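Local coordinates for leucine-rich repeat protein (PDB 4ECN), which is of unknown function but, as an extracellular protein with a long run of leucine-rich repeats, probably binds other proteins, at residues K601-Q606 with G625-K630; D650-K655 with T677-Y682; E608-D613 with Y633-F638. All blocks are in the same frame, centred on the assembly; numbering follows the deposited sequence.

All three contacts join successive coils of the leucine-rich repeat solenoid. Interactions 1 and 2 are equivalent, largely buried contacts at the end of the parallel strands, about 10 Å apart between centres, both with backbone bonds and stacked rings. The carboxylate grips serine across the contact in interaction 1 but within one coil in interaction 2. They meet directly: Asn654 bonds to Phe626 O, and His628 stacks on Tyr653. The stacked rings lie at the surface edge, while Phe626 and Phe651 point into the core, toward interaction 3. That contact joins the same coils as interaction 1, but is only partly buried and relies on Ile and Pro, one water and a weak Glu-Asn bond.

Interaction 1: K601-Q606 with G625-K630; sequences KLDYNQ and GFSHNK
Tyr604 and His628 lie side by side and point the same way, their rings forming an offset stack with centroids 3.9 Å apart and planes only 8° from parallel. Tyr604 CZ sits over the centre of the imidazole, whereas His628 CG meets the phenol face toward its rim. Further back, His628 CB makes a CH-pi contact, 3.7 Å from the Tyr604 ring centroid. Each residue has positive phi and carries CG opposite its own carbonyl carbon (chi1 -68° in Tyr604), which turns the two rings out in register. Such flat groups suit consecutive coils, because the coil spacing is close to that of a stack; His582 and Tyr653 continue the pile.

Beside the rings, Asp603 OD2 accepts twice from Ser627. The hydroxyl OG lies 2.6 Å from Asp603 OD2, at its anti lone pair, while Ser627 N, 3.2 Å from the same OD2, comes from above the carboxylate plane. Ser627 OG in turn accepts from His628 ND1, which reaches it in the imidazole plane. Gly625, having no side chain, lets Asp603 OD1 come to 3.4 Å from its CA.

Toward the interior, Leu602 CD1 lies 4.1 Å from Phe626 CD2, meeting the ring obliquely. Asn629 ND2 points back to Leu602 O in a weak but nearly straight bond of 3.3 Å, while its OD1 accepts from Ile607 N. Asn605 ND2 likewise reaches Leu602 O, within its own coil. Backbone bonds from Leu602 N to Gly625 O, from Tyr604 N to Ser627 O and from Asn605 N to His628 O tie the coils together. Asn605 and Asn629, buried at the same place in the two coils, are the asparagines of the LxxLxLxxNxL signature of leucine-rich repeats.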
loop_
_atom_site.group_PDB
_atom_site.type_symbol
_atom_site.label_atom_id
_atom_site.label_comp_id
_atom_site.label_asym_id
_atom_site.label_seq_id
_atom_site.Cartn_x
_atom_site.Cartn_y
_atom_site.Cartn_z
ATOM N N LYS A 601 -7.338 18.523 7.003
ATOM C CA LYS A 601 -6.469 17.961 8.031
ATOM C C LYS A 601 -5.214 18.823 8.139
ATOM O O LYS A 601 -4.338 18.762 7.274
ATOM C CB LYS A 601 -6.124 16.489 7.718
ATOM C CG LYS A 601 -7.303 15.505 7.642
ATOM C CD LYS A 601 -7.981 15.222 8.997
ATOM C CE LYS A 601 -9.092 14.221 8.801
ATOM N NZ LYS A 601 -9.670 13.770 10.090
ATOM N N LEU A 602 -5.166 19.691 9.165
ATOM C CA LEU A 602 -4.032 20.594 9.369
ATOM C C LEU A 602 -3.245 20.216 10.631
ATOM O O LEU A 602 -2.364 20.966 11.043
ATOM C CB LEU A 602 -4.530 22.053 9.462
ATOM C CG LEU A 602 -5.138 22.679 8.184
ATOM C CD1 LEU A 602 -5.885 23.942 8.507
ATOM C CD2 LEU A 602 -4.088 22.946 7.111
ATOM N N ASP A 603 -3.507 19.010 11.191
ATOM C CA ASP A 603 -2.882 18.517 12.421
ATOM C C ASP A 603 -1.360 18.464 12.352
ATOM O O ASP A 603 -0.787 18.312 11.279
ATOM C CB ASP A 603 -3.390 17.123 12.759
ATOM C CG ASP A 603 -4.887 16.976 12.634
ATOM O OD1 ASP A 603 -5.363 16.754 11.500
ATOM O OD2 ASP A 603 -5.581 17.058 13.673
ATOM N N TYR A 604 -0.714 18.589 13.515
ATOM C CA TYR A 604 0.737 18.538 13.704
ATOM C C TYR A 604 1.469 19.534 12.815
ATOM O O TYR A 604 2.122 19.151 11.849
ATOM C CB TYR A 604 1.292 17.129 13.472
ATOM C CG TYR A 604 0.853 16.127 14.520
ATOM C CD1 TYR A 604 -0.323 15.392 14.366
ATOM C CD2 TYR A 604 1.608 15.916 15.668
ATOM C CE1 TYR A 604 -0.734 14.470 15.330
ATOM C CE2 TYR A 604 1.204 15.002 16.643
ATOM C CZ TYR A 604 0.033 14.277 16.468
ATOM O OH TYR A 604 -0.356 13.356 17.415
ATOM N N ASN A 605 1.383 20.821 13.179
ATOM C CA ASN A 605 2.091 21.943 12.547
ATOM C C ASN A 605 2.395 23.001 13.637
ATOM O O ASN A 605 2.489 22.650 14.816
ATOM C CB ASN A 605 1.288 22.519 11.379
ATOM C CG ASN A 605 1.288 21.675 10.134
ATOM O OD1 ASN A 605 2.273 21.607 9.406
ATOM N ND2 ASN A 605 0.141 21.135 9.780
ATOM N N GLN A 606 2.525 24.278 13.264
ATOM C CA GLN A 606 2.803 25.364 14.204
ATOM C C GLN A 606 1.934 26.588 13.854
ATOM O O GLN A 606 2.416 27.723 13.827
ATOM C CB GLN A 606 4.308 25.701 14.183
ATOM C CG GLN A 606 5.149 24.748 15.030
ATOM C CD GLN A 606 6.396 24.311 14.318
ATOM O OE1 GLN A 606 7.225 25.132 13.861
ATOM N NE2 GLN A 606 6.565 22.990 14.240
ATOM N N GLY A 625 -9.487 18.279 11.193
ATOM C CA GLY A 625 -8.360 18.214 12.113
ATOM C C GLY A 625 -7.529 19.471 12.172
ATOM O O GLY A 625 -7.012 19.932 11.142
ATOM N N PHE A 626 -7.418 20.045 13.388
ATOM C CA PHE A 626 -6.610 21.236 13.673
ATOM C C PHE A 626 -5.778 20.996 14.926
ATOM O O PHE A 626 -5.271 21.949 15.527
ATOM C CB PHE A 626 -7.482 22.496 13.848
ATOM C CG PHE A 626 -8.592 22.703 12.847
ATOM C CD1 PHE A 626 -9.860 22.172 13.070
ATOM C CD2 PHE A 626 -8.380 23.449 11.694
ATOM C CE1 PHE A 626 -10.882 22.371 12.157
ATOM C CE2 PHE A 626 -9.406 23.653 10.778
ATOM C CZ PHE A 626 -10.649 23.108 11.014
ATOM N N SER A 627 -5.664 19.728 15.348
ATOM C CA SER A 627 -4.953 19.370 16.558
ATOM C C SER A 627 -3.466 19.544 16.402
ATOM O O SER A 627 -2.962 19.583 15.285
ATOM C CB SER A 627 -5.249 17.927 16.949
ATOM O OG SER A 627 -4.533 17.042 16.106
ATOM N N HIS A 628 -2.754 19.575 17.537
ATOM C CA HIS A 628 -1.304 19.645 17.637
ATOM C C HIS A 628 -0.759 20.826 16.837
ATOM O O HIS A 628 0.018 20.652 15.895
ATOM C CB HIS A 628 -0.651 18.330 17.206
ATOM C CG HIS A 628 -0.928 17.212 18.167
ATOM N ND1 HIS A 628 -2.056 16.402 18.038
ATOM C CD2 HIS A 628 -0.234 16.821 19.260
ATOM C CE1 HIS A 628 -1.994 15.537 19.040
ATOM N NE2 HIS A 628 -0.913 15.737 19.795
ATOM N N ASN A 629 -1.172 22.034 17.252
ATOM C CA ASN A 629 -0.704 23.301 16.698
ATOM C C ASN A 629 -0.440 24.273 17.855
ATOM O O ASN A 629 -0.185 23.822 18.976
ATOM C CB ASN A 629 -1.676 23.877 15.676
ATOM C CG ASN A 629 -1.575 23.226 14.348
ATOM O OD1 ASN A 629 -0.748 23.590 13.538
ATOM N ND2 ASN A 629 -2.432 22.273 14.082
ATOM N N LYS A 630 -0.449 25.579 17.581
ATOM C CA LYS A 630 -0.198 26.607 18.580
ATOM C C LYS A 630 -1.376 27.602 18.562
ATOM O O LYS A 630 -1.210 28.784 18.921
ATOM C CB LYS A 630 1.161 27.293 18.301
ATOM C CG LYS A 630 2.394 26.395 18.544
ATOM C CD LYS A 630 3.733 27.088 18.180
ATOM C CE LYS A 630 4.971 26.244 18.455
ATOM N NZ LYS A 630 6.238 26.910 18.025
#

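Interaction 2: D650-K655 with T677-Y682; sequences DFSYNK and TVTLSY
The ring of Tyr653 is covered on one face by Tyr682 and on the opposite face by His628, so it is the middle member of an aromatic pile. Against Tyr682 it forms an offset stack, with centroids 4.0 Å apart and planes inclined by 9°. The slip between the rings places Tyr653 OH over the Tyr682 face, 3.2 Å from Tyr682 CZ, and sets Tyr682 CB over the face of the Tyr653 ring as a CH-pi donor. Phe651 is the flat group of the interior: Thr679 O lies at its edge near the ring plane, while Leu680 CD2 approaches obliquely and comes 3.8 Å from Phe651 CB. Phe626 meets it from the preceding coil.

Asp650 and Thr679 are paired in the parallel sheet, and Phe651 N donates to Thr679 O at 2.9 Å. Past that bridge the two segments remain in step, as expected of neighbouring coils in a leucine-rich repeat solenoid: Tyr653 N bonds to Ser681 O and Asn654 N to Tyr682 O, both at 3.1 Å.

A compact polar turn shapes segment 650-655. With Asp650 CG directed away from its own backbone N (chi1 180°), OD1 swings over the following residues and accepts from Ser652 N, making an Asx turn. Ser652 OG also binds Asp650 OD1, at 2.7 Å, from the syn side and somewhat out of the carboxylate plane. Aspartate suits the site because one oxygen can take both donors while OD2 bonds to Tyr394 OH. Across the contact, the methyl CG2 of Thr679 packs 3.6 Å from Asp650 OD1, whereas its OG1 bonds to Gln396. Asn654 ND2 reaches back to Phe651 O in its own coil and to Phe626 O in the one before.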
loop_
_atom_site.group_PDB
_atom_site.type_symbol
_atom_site.label_atom_id
_atom_site.label_comp_id
_atom_site.label_asym_id
_atom_site.label_seq_id
_atom_site.Cartn_x
_atom_site.Cartn_y
_atom_site.Cartn_z
ATOM N N ASP A 650 -11.652 18.818 15.653
ATOM C CA ASP A 650 -10.607 18.458 16.618
ATOM C C ASP A 650 -9.608 19.615 16.791
ATOM O O ASP A 650 -8.819 19.943 15.882
ATOM C CB ASP A 650 -9.876 17.165 16.211
ATOM C CG ASP A 650 -8.760 16.696 17.145
ATOM O OD1 ASP A 650 -8.762 17.104 18.350
ATOM O OD2 ASP A 650 -7.916 15.880 16.695
ATOM N N PHE A 651 -9.644 20.219 17.981
ATOM C CA PHE A 651 -8.757 21.318 18.346
ATOM C C PHE A 651 -7.903 20.947 19.549
ATOM O O PHE A 651 -7.418 21.828 20.254
ATOM C CB PHE A 651 -9.577 22.580 18.646
ATOM C CG PHE A 651 -10.281 23.200 17.470
ATOM C CD1 PHE A 651 -9.573 23.937 16.530
ATOM C CD2 PHE A 651 -11.659 23.151 17.366
ATOM C CE1 PHE A 651 -10.224 24.555 15.472
ATOM C CE2 PHE A 651 -12.318 23.774 16.308
ATOM C CZ PHE A 651 -11.596 24.459 15.356
ATOM N N SER A 652 -7.714 19.651 19.786
ATOM C CA SER A 652 -6.903 19.179 20.903
ATOM C C SER A 652 -5.437 19.580 20.709
ATOM O O SER A 652 -5.004 19.788 19.580
ATOM C CB SER A 652 -7.024 17.662 21.070
ATOM O OG SER A 652 -6.583 16.942 19.929
ATOM N N TYR A 653 -4.693 19.721 21.818
ATOM C CA TYR A 653 -3.267 20.059 21.851
ATOM C C TYR A 653 -2.963 21.368 21.091
ATOM O O TYR A 653 -2.194 21.384 20.130
ATOM C CB TYR A 653 -2.410 18.910 21.303
ATOM C CG TYR A 653 -2.435 17.677 22.178
ATOM C CD1 TYR A 653 -3.380 16.677 21.981
ATOM C CD2 TYR A 653 -1.491 17.497 23.187
ATOM C CE1 TYR A 653 -3.391 15.527 22.770
ATOM C CE2 TYR A 653 -1.495 16.352 23.986
ATOM C CZ TYR A 653 -2.441 15.364 23.764
ATOM O OH TYR A 653 -2.442 14.233 24.537
ATOM N N ASN A 654 -3.541 22.470 21.577
ATOM C CA ASN A 654 -3.325 23.835 21.086
ATOM C C ASN A 654 -3.100 24.760 22.302
ATOM O O ASN A 654 -2.760 24.255 23.378
ATOM C CB ASN A 654 -4.489 24.291 20.210
ATOM C CG ASN A 654 -4.393 23.778 18.808
ATOM O OD1 ASN A 654 -3.574 24.243 18.030
ATOM N ND2 ASN A 654 -5.271 22.869 18.421
ATOM N N LYS A 655 -3.307 26.087 22.152
ATOM C CA LYS A 655 -3.115 27.074 23.217
ATOM C C LYS A 655 -4.346 27.964 23.332
ATOM O O LYS A 655 -4.204 29.175 23.522
ATOM C CB LYS A 655 -1.851 27.927 22.930
ATOM C CG LYS A 655 -0.549 27.136 22.843
ATOM C CD LYS A 655 0.655 28.025 22.606
ATOM C CE LYS A 655 1.652 27.998 23.744
ATOM N NZ LYS A 655 1.162 28.711 24.960
ATOM N N THR A 677 -19.491 16.619 17.816
ATOM C CA THR A 677 -18.391 16.491 18.774
ATOM C C THR A 677 -17.389 17.646 18.582
ATOM O O THR A 677 -16.989 17.975 17.459
ATOM C CB THR A 677 -17.703 15.119 18.661
ATOM O OG1 THR A 677 -18.657 14.075 18.899
ATOM C CG2 THR A 677 -16.554 14.961 19.637
ATOM N N VAL A 678 -17.005 18.272 19.711
ATOM C CA VAL A 678 -16.050 19.381 19.749
ATOM C C VAL A 678 -14.956 18.977 20.714
ATOM O O VAL A 678 -15.257 18.717 21.880
ATOM C CB VAL A 678 -16.702 20.741 20.101
ATOM C CG1 VAL A 678 -15.649 21.829 20.257
ATOM C CG2 VAL A 678 -17.731 21.137 19.049
ATOM N N THR A 679 -13.706 18.831 20.204
ATOM C CA THR A 679 -12.583 18.417 21.035
ATOM C C THR A 679 -11.724 19.615 21.317
ATOM O O THR A 679 -11.171 20.215 20.394
ATOM C CB THR A 679 -11.779 17.288 20.402
ATOM O OG1 THR A 679 -12.653 16.290 19.861
ATOM C CG2 THR A 679 -10.747 16.696 21.370
ATOM N N LEU A 680 -11.631 19.972 22.596
ATOM C CA LEU A 680 -10.864 21.114 23.056
ATOM C C LEU A 680 -9.963 20.719 24.211
ATOM O O LEU A 680 -9.559 21.572 24.994
ATOM C CB LEU A 680 -11.816 22.247 23.464
ATOM C CG LEU A 680 -12.553 22.984 22.338
ATOM C CD1 LEU A 680 -13.743 23.753 22.878
ATOM C CD2 LEU A 680 -11.614 23.866 21.550
ATOM N N SER A 681 -9.616 19.430 24.301
ATOM C CA SER A 681 -8.737 18.901 25.348
ATOM C C SER A 681 -7.296 19.324 25.065
ATOM O O SER A 681 -6.959 19.572 23.900
ATOM C CB SER A 681 -8.863 17.389 25.460
ATOM O OG SER A 681 -8.584 16.775 24.219
ATOM N N TYR A 682 -6.470 19.489 26.135
ATOM C CA TYR A 682 -5.072 19.954 26.086
ATOM C C TYR A 682 -5.026 21.310 25.429
ATOM O O TYR A 682 -4.676 21.445 24.250
ATOM C CB TYR A 682 -4.113 18.977 25.398
ATOM C CG TYR A 682 -4.036 17.636 26.086
ATOM C CD1 TYR A 682 -4.939 16.618 25.776
ATOM C CD2 TYR A 682 -3.057 17.376 27.041
ATOM C CE1 TYR A 682 -4.869 15.376 26.399
ATOM C CE2 TYR A 682 -2.966 16.127 27.657
ATOM C CZ TYR A 682 -3.866 15.124 27.319
ATOM O OH TYR A 682 -3.799 13.884 27.912
#

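Interaction 3: E608-D613 with Y633-F638; sequences EEIPED and YIPNIF
The two loops run roughly alongside each other, 31° apart in end-to-end direction, with nearest CA atoms 5.6 Å apart at Glu612 and Ile637. At the Tyr633 end, where the backbones stand farther apart, a water donates to Tyr633 O and accepts from Ile610 N, at the long distance of 3.3 Å from that nitrogen. The apolar centre is Ile610, whose side chain crosses the Pro635 ring, with CD1 3.7 Å from Pro635 CG and CB against Pro635 CB. Its other branch, CG2, faces Ile637 CD1 more loosely, 4.3 Å away. A branched isoleucine can thus cover both the proline and the next isoleucine, while the rigid proline offers a compact apolar surface. Ile637 CG2 lies against two carbonyl oxygens on one side, Pro611 O and Glu612 O.

Polar groups flank this centre. With CG turned away from N (chi1 -156°) and a bend at the next bond, Glu612 brings its carboxylate across to Asn636, where ND2 gives a weak bond of 3.3 Å to Glu612 OE2. The stronger ties of that amide are to Asp669 and Lys671 in the next coil. Glu609 lies alongside Tyr633, its OE1 approaching ring atom CD2 obliquely. The Ile-Pro pairs are staggered, Ile610 packing on Pro635, where the chain beyond the LxxLxLxxNxL strand returns through irregular loops on the convex side of the solenoid.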
loop_
_atom_site.group_PDB
_atom_site.type_symbol
_atom_site.label_atom_id
_atom_site.label_comp_id
_atom_site.label_asym_id
_atom_site.label_seq_id
_atom_site.Cartn_x
_atom_site.Cartn_y
_atom_site.Cartn_z
ATOM N N GLU A 608 -0.800 29.374 14.540
ATOM C CA GLU A 608 -1.224 30.187 15.695
ATOM C C GLU A 608 -2.637 30.712 15.518
ATOM O O GLU A 608 -3.365 30.876 16.508
ATOM C CB GLU A 608 -0.273 31.382 15.914
ATOM C CG GLU A 608 1.199 31.045 16.121
ATOM C CD GLU A 608 2.102 32.249 16.316
ATOM O OE1 GLU A 608 1.853 33.035 17.260
ATOM O OE2 GLU A 608 3.070 32.395 15.534
ATOM N N GLU A 609 -2.997 31.042 14.254
ATOM C CA GLU A 609 -4.315 31.548 13.854
ATOM C C GLU A 609 -4.707 31.050 12.472
ATOM O O GLU A 609 -3.855 30.961 11.579
ATOM C CB GLU A 609 -4.375 33.093 13.869
ATOM C CG GLU A 609 -4.517 33.685 15.265
ATOM C CD GLU A 609 -5.170 35.051 15.334
ATOM O OE1 GLU A 609 -6.409 35.125 15.161
ATOM O OE2 GLU A 609 -4.456 36.034 15.643
ATOM N N ILE A 610 -6.010 30.761 12.289
ATOM C CA ILE A 610 -6.592 30.332 11.005
ATOM C C ILE A 610 -7.375 31.539 10.428
ATOM O O ILE A 610 -8.189 32.106 11.161
ATOM C CB ILE A 610 -7.466 29.059 11.196
ATOM C CG1 ILE A 610 -6.610 27.894 11.700
ATOM C CG2 ILE A 610 -8.181 28.676 9.922
ATOM C CD1 ILE A 610 -7.350 26.795 12.313
ATOM N N PRO A 611 -7.114 31.985 9.171
ATOM C CA PRO A 611 -7.846 33.157 8.619
ATOM C C PRO A 611 -9.371 32.963 8.616
ATOM O O PRO A 611 -9.826 31.869 8.274
ATOM C CB PRO A 611 -7.319 33.260 7.189
ATOM C CG PRO A 611 -6.022 32.540 7.208
ATOM C CD PRO A 611 -6.164 31.435 8.187
ATOM N N GLU A 612 -10.164 34.016 9.008
ATOM C CA GLU A 612 -11.649 33.975 9.134
ATOM C C GLU A 612 -12.306 33.588 7.767
ATOM O O GLU A 612 -13.456 33.119 7.740
ATOM C CB GLU A 612 -12.202 35.325 9.671
ATOM C CG GLU A 612 -13.561 35.243 10.384
ATOM C CD GLU A 612 -13.866 36.210 11.534
ATOM O OE1 GLU A 612 -12.927 36.586 12.276
ATOM O OE2 GLU A 612 -15.066 36.495 11.764
ATOM N N ASP A 613 -11.525 33.702 6.666
ATOM C CA ASP A 613 -11.889 33.375 5.284
ATOM C C ASP A 613 -11.026 32.213 4.727
ATOM O O ASP A 613 -10.938 32.075 3.500
ATOM C CB ASP A 613 -11.717 34.638 4.399
ATOM C CG ASP A 613 -10.322 35.287 4.369
ATOM O OD1 ASP A 613 -9.504 34.993 5.272
ATOM O OD2 ASP A 613 -10.076 36.140 3.474
ATOM N N TYR A 633 -6.959 30.732 19.440
ATOM C CA TYR A 633 -8.426 30.879 19.380
ATOM C C TYR A 633 -9.116 29.862 18.477
ATOM O O TYR A 633 -8.506 29.387 17.499
ATOM C CB TYR A 633 -8.809 32.281 18.818
ATOM C CG TYR A 633 -8.119 33.461 19.461
ATOM C CD1 TYR A 633 -8.618 34.034 20.628
ATOM C CD2 TYR A 633 -6.999 34.040 18.875
ATOM C CE1 TYR A 633 -8.009 35.148 21.204
ATOM C CE2 TYR A 633 -6.355 35.129 19.464
ATOM C CZ TYR A 633 -6.871 35.687 20.622
ATOM O OH TYR A 633 -6.261 36.780 21.182
ATOM N N ILE A 634 -10.430 29.616 18.752
ATOM C CA ILE A 634 -11.286 28.808 17.894
ATOM C C ILE A 634 -11.602 29.717 16.690
ATOM O O ILE A 634 -12.094 30.839 16.902
ATOM C CB ILE A 634 -12.548 28.233 18.617
ATOM C CG1 ILE A 634 -12.169 27.294 19.785
ATOM C CG2 ILE A 634 -13.490 27.505 17.632
ATOM C CD1 ILE A 634 -13.122 27.372 20.940
ATOM N N PRO A 635 -11.222 29.322 15.442
ATOM C CA PRO A 635 -11.486 30.204 14.289
ATOM C C PRO A 635 -12.990 30.282 13.960
ATOM O O PRO A 635 -13.693 29.274 14.058
ATOM C CB PRO A 635 -10.684 29.547 13.160
ATOM C CG PRO A 635 -10.623 28.108 13.529
ATOM C CD PRO A 635 -10.583 28.053 15.022
ATOM N N ASN A 636 -13.484 31.482 13.585
ATOM C CA ASN A 636 -14.897 31.700 13.249
ATOM C C ASN A 636 -15.168 31.330 11.757
ATOM O O ASN A 636 -15.638 32.165 10.962
ATOM C CB ASN A 636 -15.299 33.147 13.544
ATOM C CG ASN A 636 -16.786 33.362 13.581
ATOM O OD1 ASN A 636 -17.579 32.433 13.774
ATOM N ND2 ASN A 636 -17.198 34.601 13.465
ATOM N N ILE A 637 -14.885 30.054 11.393
ATOM C CA ILE A 637 -15.029 29.562 10.025
ATOM C C ILE A 637 -16.177 28.536 9.892
ATOM O O ILE A 637 -16.289 27.896 8.841
ATOM C CB ILE A 637 -13.695 28.957 9.520
ATOM C CG1 ILE A 637 -13.154 27.858 10.455
ATOM C CG2 ILE A 637 -12.662 30.066 9.283
ATOM C CD1 ILE A 637 -12.070 26.964 9.824
ATOM N N PHE A 638 -17.050 28.419 10.912
ATOM C CA PHE A 638 -18.190 27.488 10.893
ATOM C C PHE A 638 -19.490 28.259 11.103
ATOM O O PHE A 638 -19.433 29.463 11.315
ATOM C CB PHE A 638 -18.026 26.383 11.953
ATOM C CG PHE A 638 -16.639 25.782 12.002
ATOM C CD1 PHE A 638 -16.210 24.899 11.024
ATOM C CD2 PHE A 638 -15.757 26.113 13.023
ATOM C CE1 PHE A 638 -14.929 24.354 11.067
ATOM C CE2 PHE A 638 -14.467 25.574 13.053
ATOM C CZ PHE A 638 -14.066 24.693 12.077
HETATM O O HOH W 1 -7.750 30.739 15.061
#